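Local coordinates for protein ERPC (Borrelia burgdorferi, PDB 4BXM) that is an outer surface lipoprotein of the Lyme disease spirochaete that probably binds the host complement regulator factor H, consistent with a role in complement evasion, at residues A[36-44]-A[51-59]; A[120-131]-A[143-152]. All coordinates share one frame; numbering follows the deposited sequence.

Contact 1: A[36-44]-A[51-59]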
loop_
_atom_site.group_PDB
_atom_site.type_symbol
_atom_site.label_atom_id
_atom_site.label_comp_id
_atom_site.label_asym_id
_atom_site.label_seq_id
_atom_site.Cartn_x
_atom_site.Cartn_y
_atom_site.Cartn_z
ATOM N N ALA A 36 12.722 -5.640 2.625
ATOM C CA ALA A 36 12.883 -5.104 3.997
ATOM C C ALA A 36 11.496 -4.838 4.599
ATOM O O ALA A 36 10.540 -4.555 3.848
ATOM C CB ALA A 36 13.665 -3.806 3.953
ATOM N N ASP A 37 11.366 -4.922 5.928
ATOM C CA ASP A 37 10.119 -4.554 6.599
ATOM C C ASP A 37 10.112 -3.029 6.500
ATOM O O ASP A 37 11.123 -2.419 6.844
ATOM C CB ASP A 37 10.159 -4.921 8.071
ATOM C CG ASP A 37 10.345 -6.365 8.294
ATOM O OD1 ASP A 37 9.771 -7.188 7.543
ATOM O OD2 ASP A 37 11.084 -6.694 9.245
ATOM N N LEU A 38 9.043 -2.398 6.010
ATOM C CA LEU A 38 9.039 -0.921 5.962
ATOM C C LEU A 38 8.309 -0.247 7.133
ATOM O O LEU A 38 8.832 0.685 7.777
ATOM C CB LEU A 38 8.495 -0.425 4.625
ATOM C CG LEU A 38 8.416 1.103 4.470
ATOM C CD1 LEU A 38 9.788 1.759 4.555
ATOM C CD2 LEU A 38 7.670 1.513 3.200
ATOM N N GLY A 39 7.085 -0.689 7.409
ATOM C CA GLY A 39 6.300 -0.088 8.470
ATOM C C GLY A 39 4.911 -0.671 8.472
ATOM O O GLY A 39 4.680 -1.876 8.104
ATOM N N ASP A 40 3.979 0.186 8.873
ATOM C CA ASP A 40 2.583 -0.149 8.865
ATOM C C ASP A 40 1.799 0.495 7.721
ATOM O O ASP A 40 1.980 1.660 7.460
ATOM C CB ASP A 40 1.958 0.363 10.164
ATOM C CG ASP A 40 2.347 -0.506 11.379
ATOM O OD1 ASP A 40 2.819 -1.653 11.192
ATOM O OD2 ASP A 40 2.081 -0.061 12.497
ATOM N N LEU A 41 0.858 -0.260 7.148
ATOM C CA LEU A 41 -0.152 0.290 6.278
ATOM C C LEU A 41 -1.497 0.257 6.998
ATOM O O LEU A 41 -2.015 -0.796 7.339
ATOM C CB LEU A 41 -0.226 -0.437 4.913
ATOM C CG LEU A 41 -1.161 0.196 3.866
ATOM C CD1 LEU A 41 -0.570 1.450 3.306
ATOM C CD2 LEU A 41 -1.426 -0.753 2.705
ATOM N N VAL A 42 -2.052 1.458 7.195
ATOM C CA VAL A 42 -3.385 1.675 7.771
ATOM C C VAL A 42 -4.415 1.790 6.615
ATOM O O VAL A 42 -4.243 2.636 5.778
ATOM C CB VAL A 42 -3.382 2.959 8.608
ATOM C CG1 VAL A 42 -4.737 3.208 9.284
ATOM C CG2 VAL A 42 -2.319 2.884 9.666
ATOM N N VAL A 43 -5.441 0.920 6.589
ATOM C CA VAL A 43 -6.466 0.885 5.616
ATOM C C VAL A 43 -7.835 1.304 6.169
ATOM O O VAL A 43 -8.306 0.649 7.109
ATOM C CB VAL A 43 -6.558 -0.532 5.071
ATOM C CG1 VAL A 43 -7.564 -0.534 3.923
ATOM C CG2 VAL A 43 -5.177 -0.977 4.583
ATOM N N ARG A 44 -8.439 2.403 5.660
ATOM C CA ARG A 44 -9.674 2.974 6.249
ATOM C C ARG A 44 -10.752 3.064 5.215
ATOM O O ARG A 44 -10.540 3.703 4.134
ATOM C CB ARG A 44 -9.389 4.397 6.742
ATOM C CG ARG A 44 -10.640 5.131 7.174
ATOM C CD ARG A 44 -10.371 6.510 7.745
ATOM N NE ARG A 44 -9.695 6.435 9.019
ATOM C CZ ARG A 44 -9.756 7.333 9.986
ATOM N NH1 ARG A 44 -10.502 8.416 9.866
ATOM N NH2 ARG A 44 -9.191 7.041 11.160
ATOM N N GLU A 51 -9.085 5.058 1.874
ATOM C CA GLU A 51 -7.786 5.718 2.030
ATOM C C GLU A 51 -6.791 4.815 2.758
ATOM O O GLU A 51 -7.128 4.075 3.717
ATOM C CB GLU A 51 -7.915 7.095 2.712
ATOM C CG GLU A 51 -6.554 7.796 3.001
ATOM C CD GLU A 51 -6.669 9.262 3.467
ATOM O OE1 GLU A 51 -7.819 9.764 3.574
ATOM O OE2 GLU A 51 -5.608 9.944 3.705
ATOM N N THR A 52 -5.539 4.791 2.283
ATOM C CA THR A 52 -4.496 4.121 3.038
ATOM C C THR A 52 -3.461 5.102 3.449
ATOM O O THR A 52 -3.129 6.066 2.733
ATOM C CB THR A 52 -3.822 2.967 2.269
ATOM O OG1 THR A 52 -3.123 3.454 1.099
ATOM C CG2 THR A 52 -4.878 1.990 1.805
ATOM N N GLY A 53 -2.854 4.817 4.576
ATOM C CA GLY A 53 -1.811 5.656 5.095
ATOM C C GLY A 53 -0.641 4.793 5.555
ATOM O O GLY A 53 -0.778 3.643 5.925
ATOM N N LEU A 54 0.530 5.338 5.427
ATOM C CA LEU A 54 1.717 4.651 5.793
ATOM C C LEU A 54 2.369 5.328 6.974
ATOM O O LEU A 54 2.527 6.526 6.971
ATOM C CB LEU A 54 2.673 4.646 4.606
ATOM C CG LEU A 54 4.096 4.059 4.694
ATOM C CD1 LEU A 54 4.057 2.545 4.755
ATOM C CD2 LEU A 54 4.897 4.445 3.413
ATOM N N ASN A 55 2.722 4.529 7.951
ATOM C CA ASN A 55 3.419 4.899 9.158
ATOM C C ASN A 55 4.748 4.191 9.130
ATOM O O ASN A 55 4.807 3.005 9.057
ATOM C CB ASN A 55 2.629 4.446 10.358
ATOM C CG ASN A 55 1.411 5.273 10.587
ATOM O OD1 ASN A 55 1.350 6.398 10.199
ATOM N ND2 ASN A 55 0.441 4.703 11.182
ATOM N N VAL A 56 5.816 4.945 9.155
ATOM C CA VAL A 56 7.131 4.367 9.060
ATOM C C VAL A 56 8.026 4.910 10.128
ATOM O O VAL A 56 8.251 6.055 10.220
ATOM C CB VAL A 56 7.785 4.620 7.709
ATOM C CG1 VAL A 56 9.175 4.041 7.667
ATOM C CG2 VAL A 56 6.972 4.006 6.614
ATOM N N GLY A 57 8.552 4.016 10.917
ATOM C CA GLY A 57 9.540 4.363 11.887
ATOM C C GLY A 57 9.089 4.823 13.235
ATOM O O GLY A 57 7.963 5.077 13.502
ATOM N N LYS A 58 10.104 4.926 14.054
ATOM C CA LYS A 58 10.127 5.331 15.432
ATOM C C LYS A 58 9.213 6.422 15.866
ATOM O O LYS A 58 9.218 7.489 15.292
ATOM C CB LYS A 58 11.565 5.798 15.728
ATOM C CG LYS A 58 11.903 7.291 15.526
ATOM C CD LYS A 58 11.632 7.813 14.134
ATOM C CE LYS A 58 12.822 8.563 13.602
ATOM N NZ LYS A 58 12.460 9.934 13.169
ATOM N N GLY A 59 8.494 6.187 16.946
ATOM C CA GLY A 59 7.936 7.292 17.684
ATOM C C GLY A 59 9.005 8.058 18.473
ATOM O O GLY A 59 10.157 7.672 18.528
HETATM O O HOH W 1 8.864 1.673 10.361
#
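Leu-38 packs its isobutyl group against Leu-54 and Val-56 at one end of the antiparallel beta hairpin formed by strands 35-45 and 50-56. With CG anti to the backbone N (chi1 179°), the side chain leaves CB beside its own carbonyl. CG then meets Val-56 CG2 at 3.9 Å, CD1 leans on both methyls of Val-56, and CD2 reaches Leu-54 CD2 at 4.0 Å, the two leucines crossing at about a right angle. Tyr-100 touches all three side chains. Leu-38 and Gly-39 both face Ile-26 of strand 21-29, a classic beta bulge just before the regular ladder.

From there Asp-40, Val-42 and Arg-44 pair with Asn-55, Gly-53 and Glu-51, each pair exchanging two backbone hydrogen bonds. Leu-41, Val-43, Thr-52 and Leu-54 share the buried face. There Leu-41 CD1 rests 3.7 Å from Thr-52 CB, while Thr-52 OG1 is satisfied by the backbone O of Phe-72. On the other face, Arg-44 turns its guanidinium away to a salt bridge with Glu-21, and Glu-51 OE2 bonds Thr-70. Farther along this face Asn-55 OD1 is hydrogen-bonded to Thr-68, and the amide nitrogen of the same side chain, Asn-55 ND2, lies 3.6 Å from the Val-42 CG2 methyl.

Contact 2: A[120-131]-A[143-152]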
loop_
_atom_site.group_PDB
_atom_site.type_symbol
_atom_site.label_atom_id
_atom_site.label_comp_id
_atom_site.label_asym_id
_atom_site.label_seq_id
_atom_site.Cartn_x
_atom_site.Cartn_y
_atom_site.Cartn_z
ATOM N N GLU A 120 2.389 -13.803 -4.404
ATOM C CA GLU A 120 3.714 -14.414 -4.503
ATOM C C GLU A 120 4.190 -14.945 -3.147
ATOM O O GLU A 120 3.825 -14.429 -2.099
ATOM C CB GLU A 120 4.720 -13.412 -5.053
ATOM C CG GLU A 120 4.366 -12.962 -6.453
ATOM C CD GLU A 120 5.466 -12.208 -7.128
ATOM O OE1 GLU A 120 6.353 -12.871 -7.726
ATOM O OE2 GLU A 120 5.428 -10.946 -7.051
ATOM N N LYS A 121 5.009 -15.975 -3.200
ATOM C CA LYS A 121 5.626 -16.608 -2.020
ATOM C C LYS A 121 6.937 -15.964 -1.658
ATOM O O LYS A 121 7.758 -15.745 -2.518
ATOM C CB LYS A 121 5.904 -18.049 -2.326
ATOM C CG LYS A 121 4.709 -18.959 -2.176
ATOM C CD LYS A 121 5.137 -20.403 -1.879
ATOM C CE LYS A 121 4.105 -21.170 -1.058
ATOM N NZ LYS A 121 2.744 -21.096 -1.651
ATOM N N ILE A 122 7.138 -15.624 -0.399
ATOM C CA ILE A 122 8.435 -15.163 0.066
ATOM C C ILE A 122 8.727 -15.955 1.345
ATOM O O ILE A 122 7.994 -15.807 2.346
ATOM C CB ILE A 122 8.441 -13.685 0.457
ATOM C CG1 ILE A 122 7.751 -12.806 -0.591
ATOM C CG2 ILE A 122 9.870 -13.200 0.639
ATOM C CD1 ILE A 122 7.667 -11.341 -0.177
ATOM N N ASP A 123 9.784 -16.784 1.321
ATOM C CA ASP A 123 10.179 -17.605 2.502
ATOM C C ASP A 123 8.979 -18.411 2.944
ATOM O O ASP A 123 8.598 -18.422 4.112
ATOM C CB ASP A 123 10.645 -16.733 3.681
ATOM C CG ASP A 123 11.892 -15.919 3.359
ATOM O OD1 ASP A 123 12.609 -16.302 2.404
ATOM O OD2 ASP A 123 12.142 -14.892 4.052
ATOM N N ASP A 124 8.321 -18.997 1.962
ATOM C CA ASP A 124 7.212 -19.931 2.209
ATOM C C ASP A 124 5.828 -19.359 2.557
ATOM O O ASP A 124 4.822 -20.107 2.519
ATOM C CB ASP A 124 7.574 -20.964 3.278
ATOM C CG ASP A 124 7.114 -22.339 2.897
ATOM O OD1 ASP A 124 7.685 -22.871 1.923
ATOM O OD2 ASP A 124 6.181 -22.871 3.530
ATOM N N PHE A 125 5.757 -18.060 2.868
ATOM C CA PHE A 125 4.468 -17.403 3.131
ATOM C C PHE A 125 3.957 -16.627 1.875
ATOM O O PHE A 125 4.741 -16.044 1.135
ATOM C CB PHE A 125 4.615 -16.474 4.318
ATOM C CG PHE A 125 4.703 -17.196 5.628
ATOM C CD1 PHE A 125 5.940 -17.670 6.100
ATOM C CD2 PHE A 125 3.553 -17.430 6.386
ATOM C CE1 PHE A 125 6.030 -18.345 7.315
ATOM C CE2 PHE A 125 3.634 -18.103 7.599
ATOM C CZ PHE A 125 4.875 -18.564 8.064
ATOM N N GLU A 126 2.657 -16.641 1.647
ATOM C CA GLU A 126 2.014 -15.911 0.553
ATOM C C GLU A 126 1.843 -14.413 0.886
ATOM O O GLU A 126 1.228 -14.031 1.896
ATOM C CB GLU A 126 0.657 -16.536 0.266
ATOM C CG GLU A 126 0.748 -17.981 -0.155
ATOM C CD GLU A 126 -0.530 -18.457 -0.834
ATOM O OE1 GLU A 126 -1.593 -18.558 -0.179
ATOM O OE2 GLU A 126 -0.497 -18.721 -2.042
ATOM N N TYR A 127 2.455 -13.563 0.070
ATOM C CA TYR A 127 2.250 -12.121 0.162
ATOM C C TYR A 127 1.510 -11.580 -1.086
ATOM O O TYR A 127 1.570 -12.166 -2.170
ATOM C CB TYR A 127 3.561 -11.432 0.294
ATOM C CG TYR A 127 4.290 -11.730 1.546
ATOM C CD1 TYR A 127 4.918 -12.956 1.730
ATOM C CD2 TYR A 127 4.398 -10.781 2.537
ATOM C CE1 TYR A 127 5.626 -13.238 2.881
ATOM C CE2 TYR A 127 5.095 -11.038 3.708
ATOM C CZ TYR A 127 5.699 -12.276 3.863
ATOM O OH TYR A 127 6.366 -12.489 5.012
ATOM N N ILE A 128 0.828 -10.445 -0.907
ATOM C CA ILE A 128 0.260 -9.694 -2.024
ATOM C C ILE A 128 1.351 -8.801 -2.363
ATOM O O ILE A 128 1.945 -8.212 -1.443
ATOM C CB ILE A 128 -0.975 -8.877 -1.620
ATOM C CG1 ILE A 128 -2.217 -9.778 -1.538
ATOM C CG2 ILE A 128 -1.295 -7.760 -2.617
ATOM C CD1 ILE A 128 -2.813 -10.186 -2.875
ATOM N N THR A 129 1.732 -8.748 -3.655
ATOM C CA THR A 129 2.841 -7.821 -4.013
ATOM C C THR A 129 2.352 -6.859 -5.008
ATOM O O THR A 129 1.482 -7.212 -5.792
ATOM C CB THR A 129 4.037 -8.481 -4.717
ATOM O OG1 THR A 129 3.501 -9.148 -5.873
ATOM C CG2 THR A 129 4.712 -9.464 -3.733
ATOM N N PHE A 130 2.952 -5.684 -5.036
ATOM C CA PHE A 130 2.580 -4.779 -6.128
ATOM C C PHE A 130 3.677 -3.801 -6.374
ATOM O O PHE A 130 4.463 -3.438 -5.468
ATOM C CB PHE A 130 1.217 -4.030 -5.870
ATOM C CG PHE A 130 1.169 -3.233 -4.578
ATOM C CD1 PHE A 130 0.907 -3.871 -3.363
ATOM C CD2 PHE A 130 1.427 -1.892 -4.548
ATOM C CE1 PHE A 130 0.849 -3.170 -2.169
ATOM C CE2 PHE A 130 1.385 -1.163 -3.331
ATOM C CZ PHE A 130 1.105 -1.806 -2.141
ATOM N N LEU A 131 3.704 -3.285 -7.601
ATOM C CA LEU A 131 4.593 -2.182 -7.869
ATOM C C LEU A 131 3.997 -0.769 -7.543
ATOM O O LEU A 131 2.803 -0.491 -7.754
ATOM C CB LEU A 131 4.972 -2.212 -9.364
ATOM C CG LEU A 131 5.709 -3.385 -10.014
ATOM C CD1 LEU A 131 5.799 -3.139 -11.550
ATOM C CD2 LEU A 131 7.123 -3.635 -9.494
ATOM N N VAL A 143 9.751 0.828 -7.165
ATOM C CA VAL A 143 9.610 0.178 -5.858
ATOM C C VAL A 143 8.568 -0.941 -5.928
ATOM O O VAL A 143 7.578 -0.906 -6.706
ATOM C CB VAL A 143 9.214 1.292 -4.846
ATOM C CG1 VAL A 143 7.714 1.510 -4.969
ATOM C CG2 VAL A 143 9.575 0.990 -3.403
ATOM N N GLU A 144 8.755 -1.963 -5.135
ATOM C CA GLU A 144 7.781 -3.027 -5.088
ATOM C C GLU A 144 7.379 -3.222 -3.635
ATOM O O GLU A 144 8.207 -3.066 -2.735
ATOM C CB GLU A 144 8.358 -4.303 -5.675
ATOM C CG GLU A 144 7.319 -5.399 -5.927
ATOM C CD GLU A 144 7.930 -6.738 -6.314
ATOM O OE1 GLU A 144 9.102 -6.716 -6.763
ATOM O OE2 GLU A 144 7.248 -7.807 -6.189
ATOM N N TYR A 145 6.126 -3.572 -3.394
ATOM C CA TYR A 145 5.640 -3.642 -2.037
ATOM C C TYR A 145 5.099 -5.032 -1.827
ATOM O O TYR A 145 4.610 -5.636 -2.753
ATOM C CB TYR A 145 4.541 -2.583 -1.701
ATOM C CG TYR A 145 5.063 -1.184 -1.623
ATOM C CD1 TYR A 145 5.611 -0.701 -0.449
ATOM C CD2 TYR A 145 5.004 -0.337 -2.700
ATOM C CE1 TYR A 145 6.142 0.575 -0.374
ATOM C CE2 TYR A 145 5.462 0.949 -2.610
ATOM C CZ TYR A 145 6.030 1.413 -1.444
ATOM O OH TYR A 145 6.589 2.676 -1.319
ATOM N N ALA A 146 5.132 -5.495 -0.575
ATOM C CA ALA A 146 4.460 -6.753 -0.192
ATOM C C ALA A 146 3.828 -6.715 1.181
ATOM O O ALA A 146 4.305 -6.047 2.133
ATOM C CB ALA A 146 5.419 -7.937 -0.304
ATOM N N ILE A 147 2.722 -7.426 1.259
ATOM C CA ILE A 147 1.903 -7.472 2.471
ATOM C C ILE A 147 1.423 -8.893 2.649
ATOM O O ILE A 147 0.893 -9.495 1.725
ATOM C CB ILE A 147 0.606 -6.605 2.369
ATOM C CG1 ILE A 147 0.960 -5.136 2.309
ATOM C CG2 ILE A 147 -0.265 -6.892 3.569
ATOM C CD1 ILE A 147 -0.075 -4.195 1.718
ATOM N N LEU A 148 1.460 -9.397 3.864
ATOM C CA LEU A 148 0.997 -10.759 4.079
ATOM C C LEU A 148 -0.441 -11.024 3.641
ATOM O O LEU A 148 -1.390 -10.359 3.992
ATOM C CB LEU A 148 1.205 -11.155 5.563
ATOM C CG LEU A 148 1.173 -12.634 5.920
ATOM C CD1 LEU A 148 2.296 -13.405 5.207
ATOM C CD2 LEU A 148 1.326 -12.750 7.436
ATOM N N LEU A 149 -0.617 -12.046 2.857
ATOM C CA LEU A 149 -1.898 -12.312 2.258
ATOM C C LEU A 149 -2.976 -12.621 3.282
ATOM O O LEU A 149 -4.146 -12.211 3.115
ATOM C CB LEU A 149 -1.766 -13.462 1.254
ATOM C CG LEU A 149 -3.117 -13.971 0.741
ATOM C CD1 LEU A 149 -3.894 -12.909 -0.009
ATOM C CD2 LEU A 149 -2.842 -15.159 -0.139
ATOM N N GLU A 150 -2.584 -13.320 4.363
ATOM C CA GLU A 150 -3.559 -13.699 5.394
ATOM C C GLU A 150 -4.026 -12.543 6.184
ATOM O O GLU A 150 -5.174 -12.495 6.499
ATOM C CB GLU A 150 -2.986 -14.767 6.334
ATOM C CG GLU A 150 -3.332 -16.153 5.770
ATOM C CD GLU A 150 -4.852 -16.343 5.642
ATOM O OE1 GLU A 150 -5.544 -16.053 6.653
ATOM O OE2 GLU A 150 -5.349 -16.742 4.551
ATOM N N ASP A 151 -3.126 -11.612 6.471
ATOM C CA ASP A 151 -3.475 -10.328 7.124
ATOM C C ASP A 151 -4.574 -9.559 6.406
ATOM O O ASP A 151 -5.450 -9.014 7.070
ATOM C CB ASP A 151 -2.277 -9.402 7.229
ATOM C CG ASP A 151 -1.301 -9.823 8.286
ATOM O OD1 ASP A 151 -1.752 -10.607 9.161
ATOM O OD2 ASP A 151 -0.101 -9.354 8.229
ATOM N N LEU A 152 -4.503 -9.515 5.060
ATOM C CA LEU A 152 -5.483 -8.823 4.228
ATOM C C LEU A 152 -6.799 -9.575 4.181
ATOM O O LEU A 152 -7.865 -8.985 4.346
ATOM C CB LEU A 152 -4.916 -8.611 2.796
ATOM C CG LEU A 152 -3.787 -7.581 2.670
ATOM C CD1 LEU A 152 -3.000 -7.710 1.364
ATOM C CD2 LEU A 152 -4.367 -6.168 2.790
HETATM O O HOH W 2 8.103 -10.372 -6.331
HETATM O O HOH W 3 -0.047 -15.095 3.885
#
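The Tyr-127 ring lies between two methyl groups: Leu-148 CD1 sits over one face, 3.9 Å from the centroid and displaced a little toward the rim, and Ile-122 CD1 lies over the opposite face, also toward the rim. Ile-147 N lies in plane at its edge. The Phe-130 ring takes Tyr-145 CB over one face, a CH-pi contact at 3.8 Å from the centroid, with Ile-147 CD1 at its edge. The torsion of Phe-130 (chi1 56°) sets CG between backbone N and carbonyl carbon and carries the ring across to Tyr-145. Those two ring planes are only modestly inclined, at 27°, and the rings are displaced along their planes, sharing little face; Tyr-145 meets Phe-71 edge-to-face and gives its hydroxyl a partner in Glu-103.

These residues belong to the antiparallel hairpin of strands 125-134 and 142-148. Ile-128 with Ile-147 and Phe-130 with Tyr-145 are its hydrogen-bonded pairs, two backbone bonds each. Past Leu-148, the N-cap residue of helix 149-156, the ladder ends in a bond from Leu-149 N to Glu-126 O (2.9 Å), the donor tilted 23° from the carbonyl plane. The first helical turn then closes over Ile-128, whose CG1 touches Leu-152 CD1 at 3.6 Å and Leu-149 CD1 slightly farther off.

On the face with Thr-129 and Ala-146, Glu-120 OE2 and Glu-144 OE2 approach to 3.7 Å, the two side chains crossing at about a right angle while their carboxylate planes stay nearly parallel. A water donates to both oxygens, which probably eases the repulsion, and Thr-129 OG1 donates to the anti lone pair of Glu-120 OE2 at 2.9 Å.

From the N terminus, strand 21-29 is laid down first, and strands 35-45 and 50-56 then close contact 1 over a short turn. The chain continues through strand 67-74 and helices 79-88 and 104-108 before strands 114-122 and 125-134 open contact 2, closed by strand 142-148 and helix 149-156. The two contacts follow in series, neither nested nor crossed. Strand 142-148 returns to lie beside strand 21-29, whose other neighbour is strand 35-45, so the first strand of the sheet separates the two hairpins. Across one face of that strand they still touch: Leu-41 CD2 meets Ile-147 CD1 at 3.8 Å, and Leu-38 CD2 meets Tyr-145 CE1 at 4.0 Å.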